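PDB 2RA5: putative transcriptional regulator from Streptomyces coelicolor A3, which probably acts as a DNA-binding transcription factor of the GntR family, whose UTRA domain holds a small-molecule pocket, occupied here by meso-tartaric acid. Local coordinates for residues A122-V127 / V225-H230; E132-E137 / V159-G164; G170-M175 / M213-F218. One frame throughout, in Å; residues are numbered along the deposited sequence. Where two conformers were deposited one is given.

All three contacts pin a helix or loop to the six-stranded antiparallel sheet of the UTRA domain. Contact 1 lays helix 119-125 on strand 224-232 from one face; contact 2 (loop 159-164 on strand 132-142) and contact 3 (helix 171-177 over strand 209-218) lie on the other, where tartrate is bound. Their centres are about 10 Å (1 to 3), 12 Å (2 to 3) and 13 Å (1 to 2) apart. Along the chain contact 2 closes before contact 3 opens, and both are nested inside the loop closed by contact 1. Strands 209-218 and 224-232 are sheet neighbours, with helix 119-125 on one side and the pocket on the other.

Contact 1. Residues A122-V127 / V225-H230; sequences AAALGV and VEFGTH
A124 sets its methyl group on the ring of F227, while the neighbouring L125 reaches the backbone of the same strand. These two residues end helix 119-125, and F227 lies on strand 224-232, so the contact fastens the helix to one face of the UTRA sheet.

The CH-pi interaction is defined by two measurements. A124 CB lies 3.6 Å from the centroid of the F227 ring, and that line is tilted 19° from the ring normal; the methyl therefore comes over the face, displaced toward the rim. The displacement shows in the closest ring atom: A124 CB to F227 CD1 is 3.4 Å. The torsion of F227 explains the position, for with CG anti to the backbone N (chi1 175°) the ring swings to the carbonyl side of its residue, with one face turned to A124, and leaves the amide side to L125.

The aliphatic packing is the second kind. One branch of L125 does the touching: CD1 is 3.7 Å from F227 CB and lies as close to the peptide link, 3.8 Å from E226 C. Y153 of the adjacent strand 145-154 also packs against both L125 and F227, which extends the apolar patch across two strands.

The CB of F227 points toward the helix and that of E226 away from it, which separates the two faces. The E226 side chain meets L171, Y172 and M175 of helix 171-177, and its OE1 is hydrogen-bonded to T217 OG1. V225 and E226 both face T217 in a classic beta bulge.

No hydrogen bond joins the two segments, and 172 Å² is buried between them. The adhesion thus rests on one methyl-to-ring contact and one leucine branch, an apolar attachment with no directional polar bond between the segments.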
loop_
_atom_site.group_PDB
_atom_site.type_symbol
_atom_site.label_atom_id
_atom_site.label_comp_id
_atom_site.label_asym_id
_atom_site.label_seq_id
_atom_site.Cartn_x
_atom_site.Cartn_y
_atom_site.Cartn_z
ATOM N N ALA A 122 -3.652 20.524 -10.735
ATOM C CA ALA A 122 -2.878 21.744 -10.505
ATOM C C ALA A 122 -2.263 21.698 -9.105
ATOM O O ALA A 122 -1.056 21.919 -8.906
ATOM C CB ALA A 122 -3.772 22.951 -10.648
ATOM N N ALA A 123 -3.104 21.384 -8.134
ATOM C CA ALA A 123 -2.657 21.134 -6.768
ATOM C C ALA A 123 -1.495 20.138 -6.673
ATOM O O ALA A 123 -0.482 20.439 -6.033
ATOM C CB ALA A 123 -3.839 20.665 -5.901
ATOM N N ALA A 124 -1.627 18.969 -7.305
ATOM C CA ALA A 124 -0.571 17.954 -7.211
ATOM C C ALA A 124 0.734 18.475 -7.798
ATOM O O ALA A 124 1.788 18.373 -7.180
ATOM C CB ALA A 124 -0.993 16.622 -7.885
ATOM N N LEU A 125 0.649 19.088 -8.969
ATOM C CA LEU A 125 1.839 19.441 -9.741
ATOM C C LEU A 125 2.396 20.825 -9.407
ATOM O O LEU A 125 3.517 21.161 -9.806
ATOM C CB LEU A 125 1.497 19.345 -11.238
ATOM C CG LEU A 125 2.100 18.346 -12.239
ATOM C CD1 LEU A 125 2.706 17.101 -11.639
ATOM C CD2 LEU A 125 1.029 17.950 -13.211
ATOM N N GLY A 126 1.617 21.633 -8.688
ATOM C CA GLY A 126 2.024 23.006 -8.428
ATOM C C GLY A 126 2.065 23.853 -9.691
ATOM O O GLY A 126 3.030 24.559 -9.952
ATOM N N VAL A 127 1.028 23.735 -10.511
ATOM C CA VAL A 127 0.847 24.609 -11.664
ATOM C C VAL A 127 -0.517 25.284 -11.535
ATOM O O VAL A 127 -1.297 24.989 -10.621
ATOM C CB VAL A 127 0.965 23.846 -13.016
ATOM C CG1 VAL A 127 2.392 23.210 -13.178
ATOM C CG2 VAL A 127 -0.169 22.819 -13.171
ATOM N N VAL A 225 7.268 16.727 -10.698
ATOM C CA VAL A 225 7.839 16.425 -11.982
ATOM C C VAL A 225 6.850 15.447 -12.658
ATOM O O VAL A 225 6.805 15.299 -13.882
ATOM C CB VAL A 225 9.323 15.926 -11.748
ATOM C CG1 VAL A 225 9.476 14.412 -11.796
ATOM C CG2 VAL A 225 10.287 16.625 -12.653
ATOM N N GLU A 226 6.002 14.843 -11.833
ATOM C CA GLU A 226 5.108 13.795 -12.282
ATOM C C GLU A 226 4.026 13.552 -11.225
ATOM O O GLU A 226 4.298 13.535 -10.024
ATOM C CB GLU A 226 5.912 12.505 -12.546
ATOM C CG GLU A 226 5.077 11.311 -13.011
ATOM C CD GLU A 226 4.473 10.490 -11.861
ATOM O OE1 GLU A 226 5.040 10.468 -10.748
ATOM O OE2 GLU A 226 3.425 9.844 -12.072
ATOM N N PHE A 227 2.793 13.395 -11.687
ATOM C CA PHE A 227 1.689 12.976 -10.842
ATOM C C PHE A 227 0.992 11.772 -11.469
ATOM O O PHE A 227 0.589 11.801 -12.631
ATOM C CB PHE A 227 0.678 14.094 -10.705
ATOM C CG PHE A 227 -0.560 13.700 -9.941
ATOM C CD1 PHE A 227 -0.473 13.310 -8.610
ATOM C CD2 PHE A 227 -1.815 13.731 -10.542
ATOM C CE1 PHE A 227 -1.613 12.962 -7.881
ATOM C CE2 PHE A 227 -2.967 13.377 -9.819
ATOM C CZ PHE A 227 -2.862 12.998 -8.487
ATOM N N GLY A 228 0.827 10.716 -10.693
ATOM C CA GLY A 228 0.225 9.512 -11.217
ATOM C C GLY A 228 -0.988 9.113 -10.415
ATOM O O GLY A 228 -1.049 9.271 -9.196
ATOM N N THR A 229 -1.973 8.595 -11.125
ATOM C CA THR A 229 -3.186 8.107 -10.496
ATOM C C THR A 229 -3.465 6.737 -11.123
ATOM O O THR A 229 -3.752 6.624 -12.316
ATOM C CB THR A 229 -4.351 9.148 -10.634
ATOM O OG1 THR A 229 -5.398 8.849 -9.707
ATOM C CG2 THR A 229 -4.902 9.246 -12.075
ATOM N N HIS A 230 -3.332 5.691 -10.312
ATOM C CA HIS A 230 -3.305 4.330 -10.829
ATOM C C HIS A 230 -4.333 3.413 -10.192
ATOM O O HIS A 230 -4.715 3.599 -9.041
ATOM C CB HIS A 230 -1.923 3.727 -10.605
ATOM C CG HIS A 230 -0.800 4.590 -11.064
ATOM N ND1 HIS A 230 0.306 4.844 -10.294
ATOM C CD2 HIS A 230 -0.604 5.265 -12.230
ATOM C CE1 HIS A 230 1.143 5.626 -10.951
ATOM N NE2 HIS A 230 0.603 5.889 -12.140
#

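Contact 2. Residues E132-E137 / V159-G164; sequences EVHRIE and VDLDTG
H134 offers one face of its imidazole to L161, the residue through which loop 159-164 meets strand 132-142. L161 CD1 stands 3.6 Å from the centroid of the H134 ring and 13° off its normal, which places the methyl over the centre of the ring as a CH-pi contact. The other branch rests at the root of the same side chain, with L161 CD2 3.6 Å from H134 CB. With an alanine here, L161 CD1 would probably lose the flat surface beneath it and its branch could be set free to turn.

R135 faces away from the loop. Its NE donates to E137 OE1 over 2.7 Å at 160°, near the guanidinium plane and on the anti lone pair of that oxygen, while E137 OE2 is hydrogen-bonded to Y149 OH of strand 145-154.

I136 returns to the loop side. Its CG1 branch is anti to the carbonyl carbon (chi1 -62°) and an extended chi2 carries CD1 to 3.4 Å from L161 CD2, so that CD1 of L161 rests on H134 and CD2 on both H134 and I136. L154 also packs on L161, whose O accepts a hydrogen bond from N112 ND2 of strand 106-116.

The R135-E137 salt bridge thus lies on the face away from the loop, while the loop-facing side meets L161 by apolar and CH-pi contact, without a hydrogen bond between the two segments.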
loop_
_atom_site.group_PDB
_atom_site.type_symbol
_atom_site.label_atom_id
_atom_site.label_comp_id
_atom_site.label_asym_id
_atom_site.label_seq_id
_atom_site.Cartn_x
_atom_site.Cartn_y
_atom_site.Cartn_z
ATOM N N GLU A 132 -1.423 24.006 -19.108
ATOM C CA GLU A 132 -1.391 22.791 -19.892
ATOM C C GLU A 132 -0.420 21.775 -19.304
ATOM O O GLU A 132 0.681 22.121 -18.887
ATOM C CB GLU A 132 -1.052 23.107 -21.337
ATOM C CG GLU A 132 -1.993 22.480 -22.389
ATOM C CD GLU A 132 -1.624 22.855 -23.846
ATOM O OE1 GLU A 132 -0.411 22.935 -24.168
ATOM O OE2 GLU A 132 -2.544 23.103 -24.664
ATOM N N VAL A 133 -0.857 20.519 -19.241
ATOM C CA VAL A 133 -0.007 19.450 -18.764
ATOM C C VAL A 133 -0.131 18.286 -19.732
ATOM O O VAL A 133 -1.056 18.235 -20.546
ATOM C CB VAL A 133 -0.368 19.031 -17.319
ATOM C CG1 VAL A 133 -0.120 20.206 -16.347
ATOM C CG2 VAL A 133 -1.803 18.578 -17.253
ATOM N N HIS A 134 0.822 17.368 -19.665
ATOM C CA HIS A 134 0.770 16.179 -20.483
ATOM C C HIS A 134 -0.044 15.118 -19.780
ATOM O O HIS A 134 0.183 14.849 -18.610
ATOM C CB HIS A 134 2.183 15.655 -20.728
ATOM C CG HIS A 134 3.040 16.581 -21.557
ATOM N ND1 HIS A 134 3.015 16.561 -22.934
ATOM C CD2 HIS A 134 3.925 17.526 -21.191
ATOM C CE1 HIS A 134 3.869 17.475 -23.383
ATOM N NE2 HIS A 134 4.429 18.071 -22.368
ATOM N N ARG A 135 -0.995 14.514 -20.486
ATOM C CA ARG A 135 -1.673 13.333 -19.952
ATOM C C ARG A 135 -1.333 12.034 -20.705
ATOM O O ARG A 135 -1.627 11.876 -21.895
ATOM C CB ARG A 135 -3.195 13.520 -19.882
ATOM C CG ARG A 135 -3.918 12.308 -19.263
ATOM C CD ARG A 135 -5.381 12.549 -18.977
ATOM N NE ARG A 135 -6.236 11.768 -19.860
ATOM C CZ ARG A 135 -7.087 12.288 -20.737
ATOM N NH1 ARG A 135 -7.828 11.494 -21.497
ATOM N NH2 ARG A 135 -7.206 13.604 -20.846
ATOM N N ILE A 136 -0.726 11.105 -19.981
ATOM C CA ILE A 136 -0.438 9.777 -20.504
ATOM C C ILE A 136 -1.307 8.717 -19.827
ATOM O O ILE A 136 -1.561 8.766 -18.620
ATOM C CB ILE A 136 1.058 9.412 -20.349
ATOM C CG1 ILE A 136 1.920 10.393 -21.142
ATOM C CG2 ILE A 136 1.313 8.009 -20.854
ATOM C CD1 ILE A 136 3.386 10.263 -20.866
ATOM N N GLU A 137 -1.780 7.767 -20.619
ATOM C CA GLU A 137 -2.472 6.613 -20.072
ATOM C C GLU A 137 -1.872 5.301 -20.607
ATOM O O GLU A 137 -1.690 5.139 -21.809
ATOM C CB GLU A 137 -3.968 6.720 -20.353
ATOM C CG GLU A 137 -4.599 7.925 -19.691
ATOM C CD GLU A 137 -6.105 7.954 -19.816
ATOM O OE1 GLU A 137 -6.686 9.059 -19.730
ATOM O OE2 GLU A 137 -6.714 6.882 -20.004
ATOM N N VAL A 159 10.081 16.387 -20.785
ATOM C CA VAL A 159 10.489 15.214 -21.545
ATOM C C VAL A 159 9.764 15.144 -22.886
ATOM O O VAL A 159 8.718 15.774 -23.076
ATOM C CB VAL A 159 10.185 13.921 -20.752
ATOM C CG1 VAL A 159 10.706 12.694 -21.482
ATOM C CG2 VAL A 159 10.773 14.001 -19.354
ATOM N N ASP A 160 10.339 14.382 -23.814
ATOM C CA ASP A 160 9.676 14.025 -25.059
ATOM C C ASP A 160 8.944 12.722 -24.793
ATOM O O ASP A 160 9.557 11.704 -24.459
ATOM C CB ASP A 160 10.691 13.841 -26.188
ATOM C CG ASP A 160 11.681 14.989 -26.279
ATOM O OD1 ASP A 160 12.575 15.083 -25.408
ATOM O OD2 ASP A 160 11.572 15.794 -27.231
ATOM N N LEU A 161 7.628 12.755 -24.935
ATOM C CA LEU A 161 6.801 11.679 -24.414
ATOM C C LEU A 161 6.389 10.663 -25.474
ATOM O O LEU A 161 5.452 9.896 -25.265
ATOM C CB LEU A 161 5.565 12.262 -23.709
ATOM C CG LEU A 161 5.840 13.272 -22.580
ATOM C CD1 LEU A 161 6.070 14.687 -23.108
ATOM C CD2 LEU A 161 4.710 13.277 -21.570
ATOM N N ASP A 162 7.115 10.638 -26.591
ATOM C CA ASP A 162 6.827 9.728 -27.703
ATOM C C ASP A 162 6.173 8.415 -27.277
ATOM O O ASP A 162 6.759 7.633 -26.522
ATOM C CB ASP A 162 8.108 9.435 -28.497
ATOM C CG ASP A 162 7.953 8.268 -29.466
ATOM O OD1 ASP A 162 8.794 7.348 -29.416
ATOM O OD2 ASP A 162 6.999 8.267 -30.276
ATOM N N THR A 163 4.950 8.180 -27.751
ATOM C CA THR A 163 4.338 6.876 -27.577
ATOM C C THR A 163 5.274 5.923 -28.289
ATOM O O THR A 163 5.808 6.252 -29.349
ATOM C CB THR A 163 2.927 6.808 -28.233
ATOM O OG1 THR A 163 2.895 7.639 -29.400
ATOM C CG2 THR A 163 1.856 7.287 -27.281
ATOM N N GLY A 164 5.500 4.753 -27.716
ATOM C CA GLY A 164 6.449 3.830 -28.308
ATOM C C GLY A 164 7.644 3.669 -27.397
ATOM O O GLY A 164 7.911 2.569 -26.920
#

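Contact 3. Residues G170-M175 / M213-F218; sequences GLYRLM and MERTTF. With SRT (S,R meso-tartaric acid), chain B.
Y172 and T217 meet from opposite directions beside the ligand pocket of the UTRA domain, a domain of the chorismate lyase-like fold. Helix 171-177 supplies the tyrosine, strand 209-218 the threonine and R215, and meso-tartaric acid lies against one face of the tyrosine ring and the edge of the R215 guanidinium.

The tyrosine OH donates a hydrogen bond to T217 OG1 over 2.6 Å, and that oxygen is hydrogen-bonded in turn to E226 OE1, so the phenol is tied through threonine to the neighbouring strand. One ring face is turned to the ligand: tartrate O41 stands 3.4 Å above the plane, offset toward the rim.

R215 meets the same tyrosine from the strand side. The ring and guanidinium planes are 38° apart, and Y172 OH lies over the guanidinium face, displaced toward its rim. Although Y172 OH is 3.3 Å from R215 NE, the angle is too poor for a hydrogen bond; NE has a long, weak ion pair with E226 OE1. The chain of R215, bent at chi3 (64°), delivers its edge to a carboxylate of the ligand, with tartrate O1 in the guanidinium plane. R138 is also hydrogen-bonded to the ligand.

Helix 171-177 contributes backbone as well as side chain. G170 occupies the N-cap position, and the next two amides point to the ligand: L171 N reaches tartrate O2 at 2.8 Å, while Y172 N makes a weak bond to O4 of the second carboxylate. Arginines and a helix start around a dicarboxylate would probably favour its ionised form.

The arginine grip itself is uneven: R215 NH1 donates to tartrate O1 over 2.9 Å at 154°, but its bond to O11 of that carboxylate, at 3.4 Å, is weak.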
loop_
_atom_site.group_PDB
_atom_site.type_symbol
_atom_site.label_atom_id
_atom_site.label_comp_id
_atom_site.label_asym_id
_atom_site.label_seq_id
_atom_site.Cartn_x
_atom_site.Cartn_y
_atom_site.Cartn_z
ATOM N N GLY A 170 10.110 1.986 -18.655
ATOM C CA GLY A 170 9.357 2.688 -17.627
ATOM C C GLY A 170 9.446 4.205 -17.696
ATOM O O GLY A 170 10.388 4.788 -18.239
ATOM N N LEU A 171 8.450 4.857 -17.117
ATOM C CA LEU A 171 8.355 6.311 -17.179
ATOM C C LEU A 171 9.484 6.992 -16.413
ATOM O O LEU A 171 9.982 8.033 -16.842
ATOM C CB LEU A 171 6.984 6.770 -16.661
ATOM C CG LEU A 171 6.731 8.273 -16.542
ATOM C CD1 LEU A 171 6.898 8.946 -17.898
ATOM C CD2 LEU A 171 5.351 8.560 -15.951
ATOM N N TYR A 172 9.897 6.402 -15.290
ATOM C CA TYR A 172 11.004 6.955 -14.503
ATOM C C TYR A 172 12.327 6.924 -15.258
ATOM O O TYR A 172 13.097 7.885 -15.206
ATOM C CB TYR A 172 11.159 6.210 -13.180
ATOM C CG TYR A 172 10.277 6.729 -12.083
ATOM C CD1 TYR A 172 9.119 7.461 -12.373
ATOM C CD2 TYR A 172 10.586 6.478 -10.754
ATOM C CE1 TYR A 172 8.310 7.943 -11.361
ATOM C CE2 TYR A 172 9.789 6.949 -9.741
ATOM C CZ TYR A 172 8.653 7.677 -10.043
ATOM O OH TYR A 172 7.874 8.126 -9.002
ATOM N N ARG A 173 12.595 5.809 -15.941
ATOM C CA ARG A 173 13.826 5.643 -16.710
ATOM C C ARG A 173 13.892 6.698 -17.797
ATOM O O ARG A 173 14.925 7.338 -17.991
ATOM C CB ARG A 173 13.918 4.233 -17.318
ATOM C CG ARG A 173 15.104 4.023 -18.277
ATOM C CD ARG A 173 15.143 2.588 -18.822
ATOM N NE ARG A 173 15.846 2.467 -20.105
ATOM C CZ ARG A 173 16.898 1.679 -20.332
ATOM N NH1 ARG A 173 17.450 1.644 -21.538
ATOM N NH2 ARG A 173 17.399 0.916 -19.366
ATOM N N LEU A 174 12.774 6.890 -18.495
ATOM C CA LEU A 174 12.704 7.907 -19.544
ATOM C C LEU A 174 13.009 9.291 -18.995
ATOM O O LEU A 174 13.767 10.053 -19.595
ATOM C CB LEU A 174 11.328 7.914 -20.210
ATOM C CG LEU A 174 11.214 7.060 -21.471
ATOM C CD1 LEU A 174 9.788 7.049 -21.997
ATOM C CD2 LEU A 174 12.169 7.594 -22.517
HETATM N N MSE A 175 12.421 9.616 -17.848
HETATM C CA MSE A 175 12.595 10.948 -17.268
HETATM C C MSE A 175 14.036 11.195 -16.852
HETATM O O MSE A 175 14.588 12.272 -17.074
HETATM C CB MSE A 175 11.658 11.161 -16.079
HETATM C CG MSE A 175 10.175 11.076 -16.441
HETATM SE SE MSE A 175 8.981 11.556 -14.975
HETATM C CE MSE A 175 9.800 10.515 -13.548
HETATM N N MSE A 213 -3.616 3.679 -6.237
HETATM C CA MSE A 213 -2.545 4.471 -5.685
HETATM C C MSE A 213 -2.345 5.824 -6.394
HETATM O O MSE A 213 -2.553 5.977 -7.606
HETATM C CB MSE A 213 -1.282 3.631 -5.617
HETATM C CG MSE A 213 -0.318 3.821 -6.734
HETATM SE SE MSE A 213 1.288 4.665 -6.054
HETATM C CE MSE A 213 2.481 4.222 -7.536
ATOM N N GLU A 214 -1.995 6.824 -5.602
ATOM C CA GLU A 214 -1.702 8.152 -6.125
ATOM C C GLU A 214 -0.295 8.520 -5.705
ATOM O O GLU A 214 0.103 8.271 -4.570
ATOM C CB GLU A 214 -2.693 9.183 -5.593
ATOM C CG GLU A 214 -4.036 9.209 -6.298
ATOM C CD GLU A 214 -4.999 10.186 -5.643
ATOM O OE1 GLU A 214 -4.529 11.183 -5.050
ATOM O OE2 GLU A 214 -6.224 9.951 -5.703
ATOM N N ARG A 215 0.463 9.096 -6.628
ATOM C CA ARG A 215 1.842 9.428 -6.339
ATOM C C ARG A 215 2.228 10.782 -6.939
ATOM O O ARG A 215 1.850 11.092 -8.071
ATOM C CB ARG A 215 2.737 8.311 -6.884
ATOM C CG ARG A 215 4.221 8.599 -6.898
ATOM C CD ARG A 215 4.947 7.574 -7.749
ATOM N NE ARG A 215 4.571 7.611 -9.172
ATOM C CZ ARG A 215 4.783 6.608 -10.027
ATOM N NH1 ARG A 215 4.419 6.717 -11.304
ATOM N NH2 ARG A 215 5.359 5.485 -9.609
ATOM N N THR A 216 2.970 11.595 -6.188
ATOM C CA THR A 216 3.616 12.758 -6.796
ATOM C C THR A 216 5.116 12.641 -6.674
ATOM O O THR A 216 5.637 12.445 -5.587
ATOM C CB THR A 216 3.222 14.101 -6.152
ATOM O OG1 THR A 216 1.805 14.196 -6.023
ATOM C CG2 THR A 216 3.730 15.277 -7.011
ATOM N N THR A 217 5.819 12.847 -7.777
ATOM C CA THR A 217 7.272 12.754 -7.763
ATOM C C THR A 217 7.952 14.117 -7.943
ATOM O O THR A 217 7.613 14.874 -8.846
ATOM C CB THR A 217 7.757 11.794 -8.863
ATOM O OG1 THR A 217 7.049 10.555 -8.756
ATOM C CG2 THR A 217 9.263 11.549 -8.747
ATOM N N PHE A 218 8.934 14.399 -7.093
ATOM C CA PHE A 218 9.666 15.661 -7.130
ATOM C C PHE A 218 11.133 15.497 -7.506
ATOM O O PHE A 218 11.729 14.441 -7.278
ATOM C CB PHE A 218 9.572 16.354 -5.780
ATOM C CG PHE A 218 8.183 16.440 -5.249
ATOM C CD1 PHE A 218 7.582 15.321 -4.665
ATOM C CD2 PHE A 218 7.464 17.629 -5.336
ATOM C CE1 PHE A 218 6.281 15.385 -4.176
ATOM C CE2 PHE A 218 6.160 17.707 -4.839
ATOM C CZ PHE A 218 5.568 16.593 -4.254
HETATM O O1 SRT B . 4.784 5.189 -13.689
HETATM O O11 SRT B . 4.494 3.445 -12.339
HETATM C C1 SRT B . 5.035 3.998 -13.346
HETATM C C2 SRT B . 5.992 3.182 -14.197
HETATM O O2 SRT B . 6.543 3.998 -15.237
HETATM C C3 SRT B . 7.084 2.495 -13.351
HETATM O O3 SRT B . 7.656 1.359 -14.014
HETATM C C4 SRT B . 8.202 3.438 -13.033
HETATM O O4 SRT B . 9.219 3.496 -13.789
HETATM O O41 SRT B . 8.032 4.119 -12.000
#